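Local atomic coordinates of DUF5636 domain-containing protein (Legionella pneumophila subsp. pneumophila str. Philadelphia 1, PDB entry 4RD8), a protein that is of unknown function, belongs to the DUF5636 family and has an all-alpha fold without beta strands. Residues I49-Q54 and Q80-E85; K73-L78 and E215-R220; D200-D205 and P211-V216. The protein carries 3 engineered substitutions. One frame throughout, in Å; residues are numbered along the deposited sequence.

Contact 1. Residues I49-Q54 and Q80-E85; sequences IELNEQ and QEILTE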
loop_
_atom_site.group_PDB
_atom_site.type_symbol
_atom_site.label_atom_id
_atom_site.label_comp_id
_atom_site.label_asym_id
_atom_site.label_seq_id
_atom_site.Cartn_x
_atom_site.Cartn_y
_atom_site.Cartn_z
ATOM N N ILE A 49 5.991 -6.915 10.964
ATOM C CA ILE A 49 6.611 -6.910 12.282
ATOM C C ILE A 49 7.202 -5.528 12.593
ATOM O O ILE A 49 7.024 -5.005 13.696
ATOM C CB ILE A 49 7.700 -8.007 12.393
ATOM C CG1 ILE A 49 7.042 -9.390 12.452
ATOM C CG2 ILE A 49 8.565 -7.785 13.621
ATOM C CD1 ILE A 49 7.994 -10.535 12.218
ATOM N N GLU A 50 7.877 -4.934 11.611
ATOM C CA GLU A 50 8.504 -3.625 11.794
ATOM C C GLU A 50 7.437 -2.554 12.018
ATOM O O GLU A 50 7.578 -1.706 12.903
ATOM C CB GLU A 50 9.385 -3.276 10.583
ATOM C CG GLU A 50 9.995 -1.871 10.602
ATOM C CD GLU A 50 11.010 -1.671 11.722
ATOM O OE1 GLU A 50 11.693 -2.647 12.116
ATOM O OE2 GLU A 50 11.129 -0.527 12.211
ATOM N N LEU A 51 6.368 -2.616 11.227
ATOM C CA LEU A 51 5.269 -1.660 11.346
ATOM C C LEU A 51 4.619 -1.808 12.716
ATOM O O LEU A 51 4.316 -0.813 13.386
ATOM C CB LEU A 51 4.238 -1.889 10.242
ATOM C CG LEU A 51 3.062 -0.908 10.207
ATOM C CD1 LEU A 51 3.549 0.494 9.890
ATOM C CD2 LEU A 51 2.016 -1.364 9.189
ATOM N N ASN A 52 4.434 -3.059 13.137
ATOM C CA ASN A 52 3.892 -3.350 14.463
ATOM C C ASN A 52 4.778 -2.815 15.571
ATOM O O ASN A 52 4.286 -2.344 16.594
ATOM C CB ASN A 52 3.702 -4.854 14.660
ATOM C CG ASN A 52 3.162 -5.197 16.037
ATOM O OD1 ASN A 52 1.948 -5.160 16.271
ATOM N ND2 ASN A 52 4.061 -5.541 16.956
ATOM N N GLU A 53 6.089 -2.906 15.374
ATOM C CA GLU A 53 7.026 -2.469 16.396
ATOM C C GLU A 53 7.058 -0.948 16.498
ATOM O O GLU A 53 7.123 -0.394 17.594
ATOM C CB GLU A 53 8.422 -3.027 16.134
ATOM C CG GLU A 53 9.390 -2.748 17.262
ATOM C CD GLU A 53 10.667 -3.548 17.142
ATOM O OE1 GLU A 53 11.563 -3.122 16.379
ATOM O OE2 GLU A 53 10.775 -4.594 17.815
ATOM N N GLN A 54 6.997 -0.272 15.355
ATOM C CA GLN A 54 6.971 1.183 15.358
ATOM C C GLN A 54 5.686 1.711 16.008
ATOM O O GLN A 54 5.719 2.660 16.788
ATOM C CB GLN A 54 7.168 1.730 13.938
ATOM C CG GLN A 54 8.544 1.404 13.355
ATOM C CD GLN A 54 8.800 2.095 12.029
ATOM O OE1 GLN A 54 8.134 3.072 11.689
ATOM N NE2 GLN A 54 9.764 1.582 11.266
ATOM N N GLN A 80 0.897 7.860 7.521
ATOM C CA GLN A 80 1.150 9.086 6.762
ATOM C C GLN A 80 2.629 9.492 6.761
ATOM O O GLN A 80 3.141 9.970 5.747
ATOM C CB GLN A 80 0.301 10.262 7.259
ATOM C CG GLN A 80 0.480 11.505 6.386
ATOM C CD GLN A 80 0.127 11.238 4.917
ATOM O OE1 GLN A 80 -1.040 11.030 4.587
ATOM N NE2 GLN A 80 1.135 11.227 4.040
ATOM N N GLU A 81 3.309 9.324 7.893
ATOM C CA GLU A 81 4.726 9.681 7.960
ATOM C C GLU A 81 5.567 8.824 7.011
ATOM O O GLU A 81 6.443 9.337 6.310
ATOM C CB GLU A 81 5.246 9.601 9.401
ATOM C CG GLU A 81 4.615 10.643 10.318
ATOM C CD GLU A 81 4.892 10.400 11.788
ATOM O OE1 GLU A 81 5.768 9.567 12.121
ATOM O OE2 GLU A 81 4.227 11.055 12.620
ATOM N N ILE A 82 5.287 7.521 6.982
ATOM C CA ILE A 82 5.990 6.618 6.077
ATOM C C ILE A 82 5.731 7.022 4.630
ATOM O O ILE A 82 6.648 7.073 3.814
ATOM C CB ILE A 82 5.560 5.155 6.310
ATOM C CG1 ILE A 82 6.047 4.705 7.693
ATOM C CG2 ILE A 82 6.127 4.248 5.221
ATOM C CD1 ILE A 82 5.418 3.408 8.184
ATOM N N LEU A 83 4.477 7.327 4.321
ATOM C CA LEU A 83 4.104 7.723 2.967
ATOM C C LEU A 83 4.751 9.035 2.575
ATOM O O LEU A 83 5.250 9.173 1.465
ATOM C CB LEU A 83 2.584 7.845 2.824
ATOM C CG LEU A 83 1.830 6.517 2.898
ATOM C CD1 LEU A 83 0.332 6.805 2.822
ATOM C CD2 LEU A 83 2.274 5.588 1.770
ATOM N N THR A 84 4.742 9.998 3.484
ATOM C CA THR A 84 5.361 11.288 3.210
ATOM C C THR A 84 6.853 11.157 2.884
ATOM O O THR A 84 7.350 11.797 1.951
ATOM C CB THR A 84 5.162 12.246 4.378
ATOM O OG1 THR A 84 3.754 12.428 4.578
ATOM C CG2 THR A 84 5.810 13.591 4.075
ATOM N N GLU A 85 7.553 10.319 3.647
ATOM C CA GLU A 85 8.969 10.035 3.410
ATOM C C GLU A 85 9.230 9.545 1.994
ATOM O O GLU A 85 10.318 9.767 1.450
ATOM C CB GLU A 85 9.477 8.967 4.384
ATOM C CG GLU A 85 9.851 9.460 5.750
ATOM C CD GLU A 85 10.578 8.395 6.549
ATOM O OE1 GLU A 85 11.297 7.567 5.933
ATOM O OE2 GLU A 85 10.424 8.383 7.788
#
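Ile82 and Leu51 meet through one methyl each, Ile82 CD1 lying 3.9 Å from Leu51 CD1. The Ile82 CB points at helix 41-61, and CG1 leaves it anti to the carbonyl carbon (chi1 -67°). With chi2 at 166° the chain runs on nearly straight, so CB and CG1 act as the stalk and CD1 makes the contact. Besides Leu51 CD1, this terminal methyl has Gln54 OE1 nearby, 4.4 Å from Ile82 CD1, distant and without polar bonding. On the other side, Leu51 lets its CD1 branch reach out although its CB does not aim at the partner helix. The Gln54 amide is steadied from within its own helix: NE2 donates to Glu50 OE2 at 2.7 Å, with an N-H...O angle of 176°, in the amide plane and on the anti lone pair of the carboxylate, one turn back. That bond is consistent with OE1 being the amide end turned nearer Ile82. With 9.8 Å between the CA atoms of Leu51 and Ile82 and 83 Å² buried, the backbones stand well apart. Leu78 and helix 130-144, with Cys136 and Ile139 against Ile82, supply further packing, as is typical of the hydrophobic core of a multi-helix all-alpha domain.

Contact 2. Residues K73-L78 and E215-R220; sequences KQLRTL and EVIKNR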
loop_
_atom_site.group_PDB
_atom_site.type_symbol
_atom_site.label_atom_id
_atom_site.label_comp_id
_atom_site.label_asym_id
_atom_site.label_seq_id
_atom_site.Cartn_x
_atom_site.Cartn_y
_atom_site.Cartn_z
ATOM N N LYS A 73 -5.725 6.781 15.677
ATOM C CA LYS A 73 -5.123 8.023 15.211
ATOM C C LYS A 73 -3.615 7.860 15.048
ATOM O O LYS A 73 -3.041 8.318 14.066
ATOM C CB LYS A 73 -5.441 9.162 16.184
ATOM C CG LYS A 73 -5.316 10.551 15.581
ATOM C CD LYS A 73 -4.223 11.366 16.257
ATOM C CE LYS A 73 -4.205 12.798 15.735
ATOM N NZ LYS A 73 -3.230 13.646 16.483
ATOM N N GLN A 74 -2.976 7.192 16.006
ATOM C CA GLN A 74 -1.530 6.992 15.958
ATOM C C GLN A 74 -1.074 6.148 14.766
ATOM O O GLN A 74 -0.054 6.447 14.145
ATOM C CB GLN A 74 -1.019 6.394 17.271
ATOM C CG GLN A 74 -0.967 7.399 18.402
ATOM C CD GLN A 74 -0.243 8.663 18.001
ATOM O OE1 GLN A 74 0.884 8.616 17.509
ATOM N NE2 GLN A 74 -0.893 9.804 18.198
ATOM N N LEU A 75 -1.826 5.097 14.454
ATOM C CA LEU A 75 -1.521 4.266 13.290
ATOM C C LEU A 75 -1.650 5.066 11.995
ATOM O O LEU A 75 -0.830 4.934 11.089
ATOM C CB LEU A 75 -2.443 3.043 13.235
ATOM C CG LEU A 75 -2.330 2.186 11.966
ATOM C CD1 LEU A 75 -0.919 1.663 11.801
ATOM C CD2 LEU A 75 -3.315 1.027 12.003
ATOM N N ARG A 76 -2.687 5.894 11.912
ATOM C CA ARG A 76 -2.914 6.720 10.722
ATOM C C ARG A 76 -1.792 7.729 10.514
ATOM O O ARG A 76 -1.343 7.942 9.388
ATOM C CB ARG A 76 -4.257 7.449 10.818
ATOM C CG ARG A 76 -5.406 6.750 10.105
ATOM C CD ARG A 76 -6.629 6.650 10.995
ATOM N NE ARG A 76 -7.882 6.702 10.242
ATOM C CZ ARG A 76 -8.663 5.655 9.992
ATOM N NH1 ARG A 76 -8.334 4.449 10.431
ATOM N NH2 ARG A 76 -9.780 5.820 9.297
ATOM N N THR A 77 -1.341 8.346 11.601
ATOM C CA THR A 77 -0.265 9.321 11.511
ATOM C C THR A 77 1.058 8.622 11.204
ATOM O O THR A 77 1.879 9.154 10.463
ATOM C CB THR A 77 -0.162 10.205 12.778
ATOM O OG1 THR A 77 -0.045 9.369 13.933
ATOM C CG2 THR A 77 -1.405 11.076 12.919
ATOM N N LEU A 78 1.262 7.430 11.763
ATOM C CA LEU A 78 2.436 6.632 11.414
ATOM C C LEU A 78 2.424 6.266 9.934
ATOM O O LEU A 78 3.439 6.404 9.241
ATOM C CB LEU A 78 2.522 5.360 12.271
ATOM C CG LEU A 78 3.569 4.314 11.867
ATOM C CD1 LEU A 78 4.978 4.900 11.901
ATOM C CD2 LEU A 78 3.480 3.080 12.779
ATOM N N GLU A 215 -4.844 -5.484 16.722
ATOM C CA GLU A 215 -5.917 -4.989 17.581
ATOM C C GLU A 215 -6.371 -3.585 17.169
ATOM O O GLU A 215 -7.565 -3.287 17.190
ATOM C CB GLU A 215 -5.476 -4.998 19.044
ATOM C CG GLU A 215 -6.577 -4.659 20.038
ATOM C CD GLU A 215 -6.095 -4.725 21.472
ATOM O OE1 GLU A 215 -4.952 -5.183 21.687
ATOM O OE2 GLU A 215 -6.851 -4.321 22.383
ATOM N N VAL A 216 -5.419 -2.734 16.787
ATOM C CA VAL A 216 -5.732 -1.369 16.367
ATOM C C VAL A 216 -6.605 -1.351 15.112
ATOM O O VAL A 216 -7.574 -0.597 15.035
ATOM C CB VAL A 216 -4.449 -0.525 16.153
ATOM C CG1 VAL A 216 -4.788 0.843 15.562
ATOM C CG2 VAL A 216 -3.685 -0.373 17.465
ATOM N N ILE A 217 -6.262 -2.194 14.141
ATOM C CA ILE A 217 -7.023 -2.298 12.893
ATOM C C ILE A 217 -8.448 -2.833 13.121
ATOM O O ILE A 217 -9.401 -2.354 12.504
ATOM C CB ILE A 217 -6.250 -3.136 11.842
ATOM C CG1 ILE A 217 -5.116 -2.299 11.246
ATOM C CG2 ILE A 217 -7.166 -3.622 10.733
ATOM C CD1 ILE A 217 -4.287 -3.029 10.206
ATOM N N LYS A 218 -8.591 -3.805 14.019
ATOM C CA LYS A 218 -9.908 -4.279 14.436
ATOM C C LYS A 218 -10.709 -3.163 15.108
ATOM O O LYS A 218 -11.932 -3.095 14.976
ATOM C CB LYS A 218 -9.769 -5.441 15.423
ATOM C CG LYS A 218 -9.511 -6.808 14.808
ATOM C CD LYS A 218 -9.742 -7.895 15.860
ATOM C CE LYS A 218 -9.530 -9.292 15.303
ATOM N NZ LYS A 218 -8.102 -9.669 15.275
ATOM N N ASN A 219 -10.002 -2.291 15.823
ATOM C CA ASN A 219 -10.624 -1.281 16.679
ATOM C C ASN A 219 -11.284 -0.113 15.944
ATOM O O ASN A 219 -11.821 0.797 16.576
ATOM C CB ASN A 219 -9.607 -0.750 17.695
ATOM N N ARG A 220 -11.236 -0.137 14.616
ATOM C CA ARG A 220 -11.931 0.858 13.803
ATOM C C ARG A 220 -12.898 0.175 12.844
ATOM O O ARG A 220 -13.286 0.749 11.830
ATOM C CB ARG A 220 -10.939 1.725 13.022
#
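Leu75 meets Val216 and Ile217 in a purely apolar helix-helix contact of this all-alpha fold, joining helix 69-85 to the last modelled helix, 211-218. The closest pair of CA atoms, those of Leu75 and Val216, is 7.7 Å apart, and the segments bury 141 Å² with no hydrogen bond between them. Leu75 gives up the most surface. Its CG stands anti to the backbone N (chi1 173°), and with chi2 at 59° the CD2 branch is turned to the two neighbouring residues of the other helix. From Leu75 CD2 the distance to Val216 CG1 is 3.9 Å, and Ile217 CG1 lies equally near that methyl. Seen from CD2, the directions to these two carbons open by about 88°, so Val216 and Ile217 bound the methyl from clearly different directions.

The two partners come differently. The CB of Val216 points at helix 69-85, and its CG1 branch faces Leu75, while CG2 takes no part. Ile217 is set more to one flank and touches with CG1, near the base of its side chain. Around them, Leu55 of helix 41-61 packs on Leu75, Ala71 on Val216, and Ile202 and Gln203 of helix 195-204 on Ile217. Val216 is also engaged closer to the Leu75 backbone: its CG1 lies 4.0 Å from Leu75 CB.

Contact 3. Residues D200-D205 and P211-V216; sequences DHIQND and PVLREV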
loop_
_atom_site.group_PDB
_atom_site.type_symbol
_atom_site.label_atom_id
_atom_site.label_comp_id
_atom_site.label_asym_id
_atom_site.label_seq_id
_atom_site.Cartn_x
_atom_site.Cartn_y
_atom_site.Cartn_z
ATOM N N ASP A 200 -7.095 -9.767 6.074
ATOM C CA ASP A 200 -7.435 -10.941 6.883
ATOM C C ASP A 200 -6.185 -11.530 7.539
ATOM O O ASP A 200 -6.230 -12.035 8.659
ATOM C CB ASP A 200 -8.114 -12.007 6.021
ATOM C CG ASP A 200 -9.471 -11.566 5.504
ATOM O OD1 ASP A 200 -10.048 -10.606 6.064
ATOM O OD2 ASP A 200 -9.966 -12.191 4.542
ATOM N N HIS A 201 -5.072 -11.463 6.820
ATOM C CA HIS A 201 -3.795 -11.925 7.340
ATOM C C HIS A 201 -3.419 -11.153 8.609
ATOM O O HIS A 201 -2.954 -11.737 9.585
ATOM C CB HIS A 201 -2.703 -11.759 6.278
ATOM C CG HIS A 201 -1.372 -12.249 6.704
ATOM N ND1 HIS A 201 -1.097 -13.583 6.972
ATOM C CD2 HIS A 201 -0.190 -11.596 6.921
ATOM C CE1 HIS A 201 0.158 -13.721 7.330
ATOM N NE2 HIS A 201 0.731 -12.519 7.300
ATOM N N ILE A 202 -3.641 -9.841 8.589
ATOM C CA ILE A 202 -3.294 -8.986 9.721
ATOM C C ILE A 202 -4.222 -9.220 10.915
ATOM O O ILE A 202 -3.759 -9.399 12.045
ATOM C CB ILE A 202 -3.304 -7.492 9.318
ATOM C CG1 ILE A 202 -2.112 -7.180 8.407
ATOM C CG2 ILE A 202 -3.268 -6.608 10.548
ATOM C CD1 ILE A 202 -2.187 -5.801 7.732
ATOM N N GLN A 203 -5.531 -9.225 10.663
ATOM C CA GLN A 203 -6.521 -9.380 11.731
ATOM C C GLN A 203 -6.492 -10.755 12.385
ATOM O O GLN A 203 -6.898 -10.907 13.537
ATOM C CB GLN A 203 -7.929 -9.037 11.225
ATOM C CG GLN A 203 -8.126 -7.545 10.964
ATOM C CD GLN A 203 -9.550 -7.183 10.564
ATOM O OE1 GLN A 203 -10.516 -7.626 11.185
ATOM N NE2 GLN A 203 -9.681 -6.372 9.517
ATOM N N ASN A 204 -6.000 -11.754 11.662
ATOM C CA ASN A 204 -5.881 -13.087 12.232
ATOM C C ASN A 204 -4.607 -13.228 13.058
ATOM O O ASN A 204 -4.643 -13.766 14.163
ATOM C CB ASN A 204 -5.957 -14.156 11.141
ATOM C CG ASN A 204 -7.360 -14.302 10.569
ATOM O OD1 ASN A 204 -8.343 -13.890 11.191
ATOM N ND2 ASN A 204 -7.458 -14.896 9.384
ATOM N N ASP A 205 -3.499 -12.714 12.520
ATOM C CA ASP A 205 -2.183 -12.785 13.165
ATOM C C ASP A 205 -1.927 -14.152 13.795
ATOM O O ASP A 205 -1.831 -14.282 15.021
ATOM C CB ASP A 205 -2.022 -11.678 14.213
ATOM C CG ASP A 205 -0.601 -11.573 14.737
ATOM O OD1 ASP A 205 0.326 -12.089 14.067
ATOM O OD2 ASP A 205 -0.409 -10.979 15.820
ATOM N N PRO A 211 0.580 -8.328 17.102
ATOM C CA PRO A 211 -0.630 -8.221 17.926
ATOM C C PRO A 211 -1.132 -6.790 18.104
ATOM O O PRO A 211 -2.343 -6.593 18.229
ATOM C CB PRO A 211 -0.182 -8.791 19.272
ATOM C CG PRO A 211 1.284 -8.541 19.316
ATOM C CD PRO A 211 1.751 -8.728 17.905
ATOM N N VAL A 212 -0.225 -5.816 18.116
ATOM C CA VAL A 212 -0.611 -4.421 18.303
ATOM C C VAL A 212 -1.243 -3.845 17.045
ATOM O O VAL A 212 -2.300 -3.209 17.106
ATOM C CB VAL A 212 0.579 -3.560 18.763
ATOM C CG1 VAL A 212 0.177 -2.099 18.842
ATOM C CG2 VAL A 212 1.075 -4.040 20.117
ATOM N N LEU A 213 -0.599 -4.077 15.904
ATOM C CA LEU A 213 -1.149 -3.670 14.620
ATOM C C LEU A 213 -2.513 -4.320 14.419
ATOM O O LEU A 213 -3.444 -3.697 13.914
ATOM C CB LEU A 213 -0.189 -4.052 13.487
ATOM C CG LEU A 213 -0.622 -3.767 12.043
ATOM C CD1 LEU A 213 -0.964 -2.294 11.843
ATOM C CD2 LEU A 213 0.451 -4.213 11.043
ATOM N N ARG A 214 -2.630 -5.571 14.850
ATOM C CA ARG A 214 -3.861 -6.331 14.666
ATOM C C ARG A 214 -5.044 -5.743 15.435
ATOM O O ARG A 214 -6.112 -5.519 14.867
ATOM C CB ARG A 214 -3.641 -7.792 15.068
ATOM C CG ARG A 214 -4.920 -8.569 15.319
ATOM C CD ARG A 214 -4.629 -9.926 15.942
ATOM N NE ARG A 214 -5.754 -10.416 16.731
ATOM C CZ ARG A 214 -5.812 -11.617 17.298
ATOM N NH1 ARG A 214 -4.806 -12.471 17.165
ATOM N NH2 ARG A 214 -6.881 -11.966 17.999
ATOM N N GLU A 215 -4.844 -5.484 16.722
ATOM C CA GLU A 215 -5.917 -4.989 17.581
ATOM C C GLU A 215 -6.371 -3.585 17.169
ATOM O O GLU A 215 -7.565 -3.287 17.190
ATOM C CB GLU A 215 -5.476 -4.998 19.044
ATOM C CG GLU A 215 -6.577 -4.659 20.038
ATOM C CD GLU A 215 -6.095 -4.725 21.472
ATOM O OE1 GLU A 215 -4.952 -5.183 21.687
ATOM O OE2 GLU A 215 -6.851 -4.321 22.383
ATOM N N VAL A 216 -5.419 -2.734 16.787
ATOM C CA VAL A 216 -5.732 -1.369 16.367
ATOM C C VAL A 216 -6.605 -1.351 15.112
ATOM O O VAL A 216 -7.574 -0.597 15.035
ATOM C CB VAL A 216 -4.449 -0.525 16.153
ATOM C CG1 VAL A 216 -4.788 0.843 15.562
ATOM C CG2 VAL A 216 -3.685 -0.373 17.465
#
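Arg214 lays its side chain along the last carbonyls of helix 195-204. Its CB lies 3.4 Å from Ile202 O, and its CD touches both Gln203 O and, about 90° round, the Asp205 side chain, whose CB is 3.6 Å from Arg214 CD. The chain is extended from CG to NE, carrying the guanidinium past the helix end: Gln203 O sits over one face, Asn204 O approaches obliquely and Asp205 O lies at the edge. Gln203 O is 3.4 Å from Arg214 NE, but at too poor an angle for a hydrogen bond, as is Asn204 O from Arg214 NH1. Lys218 NZ is the polar partner of Gln203 O, at a doubtfully short approach. Any attraction to Arg214 is probably electrostatic. Beside it, Ile202 CG2 meets Leu213 CG at 4.2 Å.

Asp205 probably helps to hold the turn. It leaves the helix with positive phi (42°), and its carboxylate accepts from the backbone N of Ile209 through OD1 and of Phe210 through OD2, just ahead of Pro211. Farther out, Leu51 and Leu75 pack on Leu213. The axes of 200-204 and 211-216 approach to 8.3 Å, with 108° between their N-to-C directions, consistent with an alpha-alpha corner.

In the fold
Three helices tie the contacts together. Contacts 1 and 2 both use helix 69-85, with centres about 12 Å apart; contacts 2 and 3 both use helix 211-218 and even share Glu215 and Val216, with centres about 10 Å apart. Contacts 1 and 3, about 15 Å apart, have no helix in common but are joined by Asn52 of helix 41-61, whose OD1 lies 2.8 Å from Leu213 N, a probable hydrogen bond. Along the chain, 73-78 falls between the segments of contact 1, while contact 3 closes locally inside the long span of contact 2. The C-terminal helix pair is thus docked onto helices from the first half of the chain.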